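Local coordinates for protein glucose 1-dehydrogenase (Haloferax mediterranei, PDB 2B5W) that catalyses the NAD(P)(+)-dependent, zinc-requiring oxidation of D-glucose to D-glucono-1,5-lactone, and of other aldoses, with a preference for NADP(+), at residues Lys157-Glu160 against His161-Ser165; Ala286-Arg289 against Glu290-His294; Pro320-Phe323 against Leu324-Val328. The protein carries 1 engineered substitution. All blocks are in the same frame, centred on the assembly; numbering follows the deposited sequence.

Contact 1. Residues Lys157-Glu160 against His161-Ser165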
ATOM      1  N   LYS A 157     -13.178  -3.464   6.594  1.00 15.28           N
ATOM      2  CA  LYS A 157     -12.730  -3.110   5.255  1.00 15.50           C
ATOM      3  C   LYS A 157     -11.247  -2.740   5.246  1.00 14.32           C
ATOM      4  O   LYS A 157     -10.488  -3.181   4.386  1.00 14.95           O
ATOM      5  CB  LYS A 157     -13.537  -1.947   4.660  1.00 15.80           C
ATOM      6  CG  LYS A 157     -12.964  -1.500   3.303  1.00 16.46           C
ATOM      7  CD  LYS A 157     -13.660  -0.318   2.659  1.00 18.49           C
ATOM      8  CE  LYS A 157     -12.790   0.251   1.533  1.00 16.49           C
ATOM      9  NZ  LYS A 157     -13.506   1.276   0.774  1.00 17.17           N
ATOM     10  N   ALA A 158     -10.819  -1.904   6.197  1.00 14.30           N
ATOM     11  CA  ALA A 158      -9.462  -1.449   6.196  1.00 17.35           C
ATOM     12  C   ALA A 158      -8.502  -2.617   6.341  1.00 15.90           C
ATOM     13  O   ALA A 158      -7.476  -2.646   5.681  1.00 15.94           O
ATOM     14  CB  ALA A 158      -9.229  -0.386   7.290  1.00 16.24           C
ATOM     15  N   LEU A 159      -8.817  -3.562   7.225  1.00 16.22           N
ATOM     16  CA  LEU A 159      -7.971  -4.741   7.405  1.00 15.27           C
ATOM     17  C   LEU A 159      -7.990  -5.566   6.114  1.00 17.05           C
ATOM     18  O   LEU A 159      -6.965  -6.085   5.688  1.00 16.61           O
ATOM     19  CB  LEU A 159      -8.424  -5.591   8.597  1.00 15.55           C
ATOM     20  CG  LEU A 159      -8.396  -4.879   9.954  1.00 19.96           C
ATOM     21  CD1 LEU A 159      -8.824  -5.790  11.072  1.00 18.87           C
ATOM     22  CD2 LEU A 159      -7.044  -4.299  10.261  1.00 20.72           C
ATOM     23  N   GLU A 160      -9.158  -5.709   5.484  1.00 17.67           N
ATOM     24  CA  GLU A 160      -9.207  -6.475   4.223  1.00 18.10           C
ATOM     25  C   GLU A 160      -8.196  -5.917   3.200  1.00 15.73           C
ATOM     26  O   GLU A 160      -7.430  -6.678   2.581  1.00 16.76           O
ATOM     27  CB  GLU A 160     -10.607  -6.448   3.631  1.00 18.45           C
ATOM     28  CG  GLU A 160     -10.772  -7.416   2.460  1.00 21.73           C
ATOM     29  CD  GLU A 160     -12.120  -7.338   1.761  1.00 28.67           C
ATOM     30  OE1 GLU A 160     -12.706  -6.241   1.653  1.00 27.01           O
ATOM     31  OE2 GLU A 160     -12.512  -8.381   1.199  1.00 32.62           O
ATOM     32  N   HIS A 161      -8.211  -4.609   2.995  1.00 15.30           N
ATOM     33  CA  HIS A 161      -7.343  -3.997   2.004  1.00 16.07           C
ATOM     34  C   HIS A 161      -5.877  -3.960   2.433  1.00 16.51           C
ATOM     35  O   HIS A 161      -4.994  -4.250   1.647  1.00 16.76           O
ATOM     36  CB  HIS A 161      -7.824  -2.600   1.628  1.00 16.75           C
ATOM     37  CG  HIS A 161      -9.096  -2.603   0.859  1.00 17.40           C
ATOM     38  ND1 HIS A 161      -9.149  -2.235  -0.473  1.00 23.80           N
ATOM     39  CD2 HIS A 161     -10.368  -2.885   1.220  1.00 17.27           C
ATOM     40  CE1 HIS A 161     -10.398  -2.351  -0.904  1.00 28.27           C
ATOM     41  NE2 HIS A 161     -11.163  -2.720   0.111  1.00 18.25           N
ATOM     42  N   ALA A 162      -5.609  -3.652   3.692  1.00 15.59           N
ATOM     43  CA  ALA A 162      -4.236  -3.698   4.202  1.00 15.39           C
ATOM     44  C   ALA A 162      -3.652  -5.099   4.122  1.00 14.02           C
ATOM     45  O   ALA A 162      -2.519  -5.289   3.637  1.00 16.31           O
ATOM     46  CB  ALA A 162      -4.221  -3.161   5.634  1.00 19.59           C
ATOM     47  N   TYR A 163      -4.408  -6.117   4.500  1.00 16.63           N
ATOM     48  CA  TYR A 163      -3.945  -7.483   4.438  1.00 17.85           C
ATOM     49  C   TYR A 163      -3.796  -7.936   2.991  1.00 17.72           C
ATOM     50  O   TYR A 163      -2.859  -8.687   2.648  1.00 18.37           O
ATOM     51  CB  TYR A 163      -4.865  -8.412   5.215  1.00 16.50           C
ATOM     52  CG  TYR A 163      -4.937  -8.163   6.712  1.00 14.96           C
ATOM     53  CD1 TYR A 163      -4.067  -7.284   7.353  1.00 16.04           C
ATOM     54  CD2 TYR A 163      -5.868  -8.845   7.493  1.00 17.34           C
ATOM     55  CE1 TYR A 163      -4.155  -7.089   8.727  1.00 16.78           C
ATOM     56  CE2 TYR A 163      -5.945  -8.657   8.842  1.00 18.39           C
ATOM     57  CZ  TYR A 163      -5.081  -7.778   9.458  1.00 18.31           C
ATOM     58  OH  TYR A 163      -5.174  -7.599  10.845  1.00 18.59           O
ATOM     59  N   ALA A 164      -4.644  -7.430   2.109  1.00 16.91           N
ATOM     60  CA  ALA A 164      -4.497  -7.762   0.690  1.00 17.57           C
ATOM     61  C   ALA A 164      -3.138  -7.311   0.170  1.00 16.99           C
ATOM     62  O   ALA A 164      -2.514  -8.006  -0.669  1.00 18.23           O
ATOM     63  CB  ALA A 164      -5.628  -7.145  -0.147  1.00 18.45           C
ATOM     64  N   SER A 165      -2.668  -6.151   0.626  1.00 16.43           N
ATOM     65  CA  SER A 165      -1.372  -5.647   0.193  1.00 14.54           C
ATOM     66  C   SER A 165      -0.210  -6.549   0.530  1.00 16.30           C
ATOM     67  O   SER A 165       0.861  -6.377  -0.073  1.00 16.89           O
ATOM     68  CB  SER A 165      -1.078  -4.241   0.729  1.00 18.17           C
ATOM     69  OG  SER A 165      -0.621  -4.294   2.083  1.00 18.18           O
TER
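The side chain of Leu159 lies alongside the ring of Tyr163, one helical turn further on, and both point the same way. Leu159 CB sits over one face of the ring, 4.2 Å from its centroid and offset toward the rim, in a CH-pi contact. Leu159 CD2 reaches further out and comes within 3.8 Å of Tyr163 OH. That hydroxyl is gripped elsewhere, by hydrogen bonds to Asp195 and Tyr199, which fix the far end of the ring. On another side of the helix the methylenes of Lys157 cross His161. Lys157 CG stands opposite the backbone N (chi1 175°), beside the carbonyl carbon, which brings it 3.6 Å from His161 CD2. The ring edge of His161 also meets Lys157 O, close to the ring plane. The extended lysine chain carries NZ past the imidazole to a salt bridge with Asp105 and a hydrogen bond to Val302 O. This is helix 149-164 of the Rossmann-type nucleotide-binding domain. Ala158 and Ala162 put their small methyls against strands of the parallel sheet, touching Tyr247, Phe245, Val268 and Ala270. Four i to i+4 backbone bonds run through the segment, the first from His161 N to Lys157 O (3.0 Å). Glu160 OE1 is hydrogen-bonded to His308. Ser165 packs on Ser165 of the second subunit, and its OG bonds back to Ala162 O at 2.6 Å, in the carbonyl plane.

Contact 2. Residues Ala286-Arg289 against Glu290-His294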
ATOM      1  N   ALA A 286      13.957   9.746   3.707  1.00 27.18           N
ATOM      2  CA  ALA A 286      13.917   8.632   4.643  1.00 34.67           C
ATOM      3  C   ALA A 286      12.603   7.834   4.531  1.00 23.02           C
ATOM      4  O   ALA A 286      12.636   6.628   4.653  1.00 28.06           O
ATOM      5  CB  ALA A 286      14.114   9.128   6.101  1.00 35.60           C
ATOM      6  N   PHE A 287      11.504   8.542   4.354  1.00 25.87           N
ATOM      7  CA  PHE A 287      10.175   7.955   4.135  1.00 26.04           C
ATOM      8  C   PHE A 287      10.224   7.035   2.920  1.00 25.24           C
ATOM      9  O   PHE A 287       9.898   5.859   2.985  1.00 22.54           O
ATOM     10  CB  PHE A 287       9.165   9.082   3.929  1.00 23.96           C
ATOM     11  CG  PHE A 287       7.829   8.637   3.436  1.00 26.19           C
ATOM     12  CD1 PHE A 287       6.831   8.291   4.332  1.00 30.32           C
ATOM     13  CD2 PHE A 287       7.555   8.562   2.068  1.00 27.24           C
ATOM     14  CE1 PHE A 287       5.565   7.896   3.882  1.00 28.95           C
ATOM     15  CE2 PHE A 287       6.299   8.137   1.620  1.00 29.05           C
ATOM     16  CZ  PHE A 287       5.310   7.805   2.534  1.00 32.26           C
ATOM     17  N   HIS A 288      10.672   7.592   1.800  1.00 25.62           N
ATOM     18  CA  HIS A 288      10.713   6.908   0.515  1.00 22.01           C
ATOM     19  C   HIS A 288      11.622   5.702   0.575  1.00 20.83           C
ATOM     20  O   HIS A 288      11.215   4.607   0.229  1.00 22.17           O
ATOM     21  CB  HIS A 288      11.199   7.930  -0.517  1.00 22.60           C
ATOM     22  CG  HIS A 288      11.184   7.471  -1.943  1.00 26.41           C
ATOM     23  ND1 HIS A 288      11.417   8.351  -2.980  1.00 26.83           N
ATOM     24  CD2 HIS A 288      10.976   6.260  -2.515  1.00 24.14           C
ATOM     25  CE1 HIS A 288      11.324   7.706  -4.132  1.00 25.24           C
ATOM     26  NE2 HIS A 288      11.050   6.436  -3.880  1.00 23.62           N
ATOM     27  N   ARG A 289      12.862   5.858   1.052  1.00 18.62           N
ATOM     28  CA  ARG A 289      13.811   4.766   1.064  1.00 24.00           C
ATOM     29  C   ARG A 289      13.372   3.584   1.978  1.00 18.35           C
ATOM     30  O   ARG A 289      13.558   2.430   1.639  1.00 22.82           O
ATOM     31  CB  ARG A 289      15.205   5.272   1.496  1.00 26.29           C
ATOM     32  CG  ARG A 289      16.256   4.233   1.474  1.00 29.70           C
ATOM     33  CD  ARG A 289      17.650   4.734   1.832  1.00 33.88           C
ATOM     34  NE  ARG A 289      17.741   5.069   3.258  1.00 33.69           N
ATOM     35  CZ  ARG A 289      17.641   6.287   3.777  1.00 43.20           C
ATOM     36  NH1 ARG A 289      17.472   7.362   3.012  1.00 37.51           N
ATOM     37  NH2 ARG A 289      17.727   6.429   5.093  1.00 36.52           N
ATOM     38  N   GLU A 290      12.826   3.911   3.142  1.00 22.85           N
ATOM     39  CA  GLU A 290      12.368   2.897   4.081  1.00 26.21           C
ATOM     40  C   GLU A 290      11.214   2.095   3.493  1.00 23.24           C
ATOM     41  O   GLU A 290      11.163   0.883   3.666  1.00 21.42           O
ATOM     42  CB  GLU A 290      11.945   3.570   5.373  1.00 24.18           C
ATOM     43  CG  GLU A 290      11.589   2.598   6.496  1.00 29.44           C
ATOM     44  CD  GLU A 290      12.707   1.614   6.851  1.00 37.13           C
ATOM     45  OE1 GLU A 290      13.913   1.894   6.644  1.00 35.27           O
ATOM     46  OE2 GLU A 290      12.392   0.536   7.363  1.00 28.08           O
ATOM     47  N   MET A 291      10.312   2.761   2.770  1.00 21.03           N
ATOM     48  CA  MET A 291       9.223   2.016   2.111  1.00 18.57           C
ATOM     49  C   MET A 291       9.773   0.987   1.164  1.00 16.83           C
ATOM     50  O   MET A 291       9.302  -0.160   1.047  1.00 17.67           O
ATOM     51  CB  MET A 291       8.304   2.934   1.320  1.00 18.58           C
ATOM     52  CG  MET A 291       7.442   3.840   2.101  1.00 24.42           C
ATOM     53  SD  MET A 291       5.984   3.035   2.788  1.00 31.11           S
ATOM     54  CE  MET A 291       4.983   2.517   1.319  1.00 22.27           C
ATOM     55  N   VAL A 292      10.783   1.377   0.388  1.00 18.89           N
ATOM     56  CA  VAL A 292      11.287   0.531  -0.650  1.00 17.75           C
ATOM     57  C   VAL A 292      12.192  -0.569  -0.129  1.00 18.23           C
ATOM     58  O   VAL A 292      11.965  -1.758  -0.387  1.00 18.10           O
ATOM     59  CB  VAL A 292      12.070   1.400  -1.687  1.00 19.18           C
ATOM     60  CG1 VAL A 292      12.817   0.530  -2.718  1.00 18.09           C
ATOM     61  CG2 VAL A 292      11.105   2.368  -2.367  1.00 21.09           C
ATOM     62  N   LEU A 293      13.236  -0.192   0.598  1.00 20.60           N
ATOM     63  CA  LEU A 293      14.204  -1.169   1.039  1.00 21.50           C
ATOM     64  C   LEU A 293      13.646  -2.264   1.964  1.00 16.16           C
ATOM     65  O   LEU A 293      14.227  -3.343   2.053  1.00 19.18           O
ATOM     66  CB  LEU A 293      15.407  -0.466   1.699  1.00 26.48           C
ATOM     67  CG  LEU A 293      16.286   0.359   0.726  1.00 29.00           C
ATOM     68  CD1 LEU A 293      17.572   0.764   1.428  1.00 31.77           C
ATOM     69  CD2 LEU A 293      16.598  -0.373  -0.537  1.00 28.39           C
ATOM     70  N   HIS A 294      12.533  -1.967   2.631  1.00 17.95           N
ATOM     71  CA  HIS A 294      11.930  -2.926   3.541  1.00 18.46           C
ATOM     72  C   HIS A 294      10.528  -3.339   3.115  1.00 16.90           C
ATOM     73  O   HIS A 294       9.747  -3.829   3.926  1.00 17.84           O
ATOM     74  CB  HIS A 294      11.988  -2.395   4.975  1.00 17.88           C
ATOM     75  CG  HIS A 294      13.318  -2.614   5.639  1.00 20.12           C
ATOM     76  ND1 HIS A 294      13.763  -1.812   6.669  1.00 27.25           N
ATOM     77  CD2 HIS A 294      14.261  -3.572   5.466  1.00 28.11           C
ATOM     78  CE1 HIS A 294      14.942  -2.254   7.085  1.00 33.63           C
ATOM     79  NE2 HIS A 294      15.264  -3.326   6.379  1.00 26.27           N
TER
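Met291 CG lies over one face of the Phe287 ring, one turn along helix 284-293 in the Rossmann-type nucleotide-binding domain. This Met-aromatic contact belongs to the buried side of the helix. Met291 SD stands above the face at 5.2 Å from the ring centroid, and Val260 of helix 253-262 packs against both side chains. His288 and Val292, also buried, lie side by side, with Val292 CG2 at the ring edge, 3.9 Å from His288 CD2. His288 NE2 is hydrogen-bonded to Glu248 of the second subunit. Val292 touches a bound NADP and Gly273 of the second subunit. The other side is only partly covered and more polar. Here Arg289 and Leu293 cross. With CG trans to the backbone N (chi1 -177°), beside the carbonyl carbon, Arg289 brings CG to Leu293 CD1 at 3.7 Å. Arg289 NH1 forms a salt bridge with Asp277 and a hydrogen bond to Pro275 O, both of the second subunit. Leu293 N bonds to Arg289 O at 2.8 Å. Glu290 forms a salt bridge with Lys296. Its OE2 takes a nearly straight bond from His294 ND1 at 2.8 Å, in the ring plane of His294 and on the syn side of the carboxylate, 33° out of its plane.

Contact 3. Residues Pro320-Phe323 against Leu324-Val328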
ATOM      1  N   PRO A 320     -14.763  -9.215  23.989  1.00 21.81           N
ATOM      2  CA  PRO A 320     -15.105  -9.488  25.397  1.00 25.71           C
ATOM      3  C   PRO A 320     -16.311  -8.696  25.901  1.00 26.67           C
ATOM      4  O   PRO A 320     -16.487  -7.528  25.498  1.00 22.77           O
ATOM      5  CB  PRO A 320     -13.840  -9.087  26.157  1.00 31.01           C
ATOM      6  CG  PRO A 320     -12.814  -8.959  25.181  1.00 26.45           C
ATOM      7  CD  PRO A 320     -13.435  -8.611  23.839  1.00 25.75           C
ATOM      8  N   LYS A 321     -17.128  -9.301  26.790  1.00 24.33           N
ATOM      9  CA  LYS A 321     -18.318  -8.598  27.273  1.00 23.66           C
ATOM     10  C   LYS A 321     -17.916  -7.385  28.079  1.00 21.31           C
ATOM     11  O   LYS A 321     -18.546  -6.343  27.958  1.00 23.09           O
ATOM     12  CB  LYS A 321     -19.180  -9.494  28.155  1.00 27.37           C
ATOM     13  CG  LYS A 321     -20.178 -10.250  27.327  1.00 40.66           C
ATOM     14  CD  LYS A 321     -19.495 -11.248  26.421  1.00 43.76           C
ATOM     15  CE  LYS A 321     -20.482 -12.110  25.661  1.00 53.13           C
ATOM     16  NZ  LYS A 321     -19.865 -12.808  24.513  1.00 45.79           N
ATOM     17  N   TRP A 322     -16.831  -7.479  28.872  1.00 26.02           N
ATOM     18  CA  TRP A 322     -16.397  -6.323  29.668  1.00 23.80           C
ATOM     19  C   TRP A 322     -16.035  -5.174  28.754  1.00 18.42           C
ATOM     20  O   TRP A 322     -16.206  -4.041  29.134  1.00 19.03           O
ATOM     21  CB  TRP A 322     -15.186  -6.617  30.610  1.00 22.92           C
ATOM     22  CG  TRP A 322     -13.882  -6.749  29.882  1.00 20.58           C
ATOM     23  CD1 TRP A 322     -13.312  -7.909  29.435  1.00 24.01           C
ATOM     24  CD2 TRP A 322     -13.003  -5.682  29.443  1.00 18.59           C
ATOM     25  NE1 TRP A 322     -12.144  -7.630  28.773  1.00 24.02           N
ATOM     26  CE2 TRP A 322     -11.922  -6.277  28.760  1.00 23.34           C
ATOM     27  CE3 TRP A 322     -13.030  -4.300  29.560  1.00 24.35           C
ATOM     28  CZ2 TRP A 322     -10.902  -5.538  28.177  1.00 22.64           C
ATOM     29  CZ3 TRP A 322     -12.000  -3.555  29.001  1.00 24.55           C
ATOM     30  CH2 TRP A 322     -10.951  -4.174  28.319  1.00 24.39           C
ATOM     31  N   PHE A 323     -15.459  -5.476  27.592  1.00 17.50           N
ATOM     32  CA  PHE A 323     -14.959  -4.448  26.691  1.00 15.43           C
ATOM     33  C   PHE A 323     -16.127  -3.686  26.089  1.00 16.25           C
ATOM     34  O   PHE A 323     -16.097  -2.466  26.040  1.00 17.98           O
ATOM     35  CB  PHE A 323     -14.062  -5.052  25.608  1.00 19.42           C
ATOM     36  CG  PHE A 323     -13.800  -4.113  24.480  1.00 16.89           C
ATOM     37  CD1 PHE A 323     -12.854  -3.106  24.581  1.00 17.32           C
ATOM     38  CD2 PHE A 323     -14.592  -4.159  23.347  1.00 16.56           C
ATOM     39  CE1 PHE A 323     -12.651  -2.215  23.541  1.00 20.39           C
ATOM     40  CE2 PHE A 323     -14.424  -3.269  22.345  1.00 16.58           C
ATOM     41  CZ  PHE A 323     -13.461  -2.287  22.407  1.00 18.62           C
ATOM     42  N   LEU A 324     -17.126  -4.413  25.612  1.00 18.28           N
ATOM     43  CA  LEU A 324     -18.341  -3.766  25.110  1.00 18.36           C
ATOM     44  C   LEU A 324     -19.024  -2.924  26.214  1.00 17.72           C
ATOM     45  O   LEU A 324     -19.568  -1.856  25.924  1.00 20.07           O
ATOM     46  CB  LEU A 324     -19.302  -4.789  24.519  1.00 20.23           C
ATOM     47  CG  LEU A 324     -18.772  -5.530  23.301  1.00 22.76           C
ATOM     48  CD1 LEU A 324     -19.732  -6.633  22.938  1.00 26.54           C
ATOM     49  CD2 LEU A 324     -18.557  -4.616  22.129  1.00 21.58           C
ATOM     50  N   GLU A 325     -18.997  -3.391  27.467  1.00 17.65           N
ATOM     51  CA  GLU A 325     -19.567  -2.634  28.578  1.00 17.68           C
ATOM     52  C   GLU A 325     -18.786  -1.335  28.807  1.00 19.37           C
ATOM     53  O   GLU A 325     -19.378  -0.276  28.963  1.00 22.03           O
ATOM     54  CB  GLU A 325     -19.576  -3.494  29.852  1.00 22.63           C
ATOM     55  CG  GLU A 325     -20.516  -4.698  29.809  1.00 32.30           C
ATOM     56  CD  GLU A 325     -20.427  -5.577  31.055  1.00 84.53           C
ATOM     57  OE1 GLU A 325     -19.439  -5.484  31.819  1.00 43.95           O
ATOM     58  OE2 GLU A 325     -21.357  -6.376  31.274  1.00 46.63           O
ATOM     59  N   ASP A 326     -17.452  -1.398  28.766  1.00 16.87           N
ATOM     60  CA  ASP A 326     -16.633  -0.231  29.083  1.00 17.30           C
ATOM     61  C   ASP A 326     -16.532   0.770  27.933  1.00 17.28           C
ATOM     62  O   ASP A 326     -16.378   1.983  28.121  1.00 18.26           O
ATOM     63  CB  ASP A 326     -15.249  -0.642  29.573  1.00 17.67           C
ATOM     64  CG  ASP A 326     -15.273  -1.364  30.921  1.00 25.92           C
ATOM     65  OD1 ASP A 326     -16.327  -1.454  31.587  1.00 25.96           O
ATOM     66  OD2 ASP A 326     -14.245  -1.867  31.392  1.00 25.73           O
ATOM     67  N   LEU A 327     -16.607   0.274  26.708  1.00 17.55           N
ATOM     68  CA  LEU A 327     -16.556   1.115  25.530  1.00 14.71           C
ATOM     69  C   LEU A 327     -17.733   2.064  25.434  1.00 13.98           C
ATOM     70  O   LEU A 327     -17.556   3.232  25.094  1.00 17.59           O
ATOM     71  CB  LEU A 327     -16.502   0.231  24.267  1.00 17.48           C
ATOM     72  CG  LEU A 327     -16.380   1.009  22.937  1.00 17.12           C
ATOM     73  CD1 LEU A 327     -14.979   1.466  22.709  1.00 19.27           C
ATOM     74  CD2 LEU A 327     -16.878   0.121  21.769  1.00 21.31           C
ATOM     75  N   VAL A 328     -18.921   1.529  25.690  1.00 18.02           N
ATOM     76  CA  VAL A 328     -20.179   2.277  25.552  1.00 16.98           C
ATOM     77  C   VAL A 328     -20.477   2.982  26.885  1.00 15.04           C
ATOM     78  O   VAL A 328     -20.982   2.395  27.853  1.00 18.98           O
ATOM     79  CB  VAL A 328     -21.328   1.383  25.075  1.00 16.30           C
ATOM     80  CG1 VAL A 328     -22.587   2.242  24.892  1.00 21.33           C
ATOM     81  CG2 VAL A 328     -20.965   0.732  23.755  1.00 17.73           C
TER
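Trp322 and Asp326 meet at about a right angle, with the carboxylate plane turned 63° from the indole. Asp326 OD2 comes to the ring edge, 3.3 Å from Trp322 CE3 and 3.7 Å from Trp322 CZ3. The oxygen therefore faces the benzo part of the indole. Trp322 CG sits between the backbone N and the carbonyl carbon (chi1 74°). This torsion places the ring over Phe323 CB, with its CE3 edge at Asp326. Phe323 CB lies near the centre of that face, 3.9 Å from the indole plane. Glu220 and Leu221 also touch the tryptophan.

Phe323 and Leu327 are set differently. They lie side by side and point the same way, with Phe323 CZ 4.1 Å from Leu327 CD1 and Leu327 CB over one face of the phenyl ring. Leu324 CD2 adds a contact at 4.2 Å to Phe323 CD2. Phe323 and Leu327 pack on helix 183-194, both touching Leu187; Leu324 packs on Leu145 and Leu148. Phe323 also touches Ile217 of helix 213-220. Helix 183-194 follows the glycine-rich turn whose residues bind NADP(+). With an alanine here in place of Phe323, Leu327, Leu187 and Ile217 would probably lose the phenyl ring they touch and be freer to turn.

Pro320 is the N-cap residue, and its carbonyl accepts the first i to i+4 bond, from Leu324 N at 3.2 Å. Two residues on, Asp326 N bonds to Trp322 O at 2.9 Å, so backbone and side chains join the same two residues. The carboxylate edge contact is probably favourable electrostatically, because the CH rim of an indole carries slight positive charge, while the Phe323 and Leu327 pair is apolar and probably gains mainly from burial and close packing.

All three are local contacts between residues about one turn apart, each on a different helix of the nucleotide-binding half of the chain. Contact 1 is the most buried, lying against the parallel sheet and touching the second subunit. Contact 2 also meets that subunit: Arg289, His288 and His294 reach it, while Glu290 stays within its own. Contact 3 touches no other chain of the assembly; one side packs on helix 183-194, while its acidic residues are exposed. Contacts 1 and 2 have centres 20 Å apart, contacts 2 and 3 about 39 Å. Aromatic faces meet aliphatic groups in each. Polar ends go mainly within the subunit in contact 1, both within it and across the dimer in contact 2, and outward in contact 3.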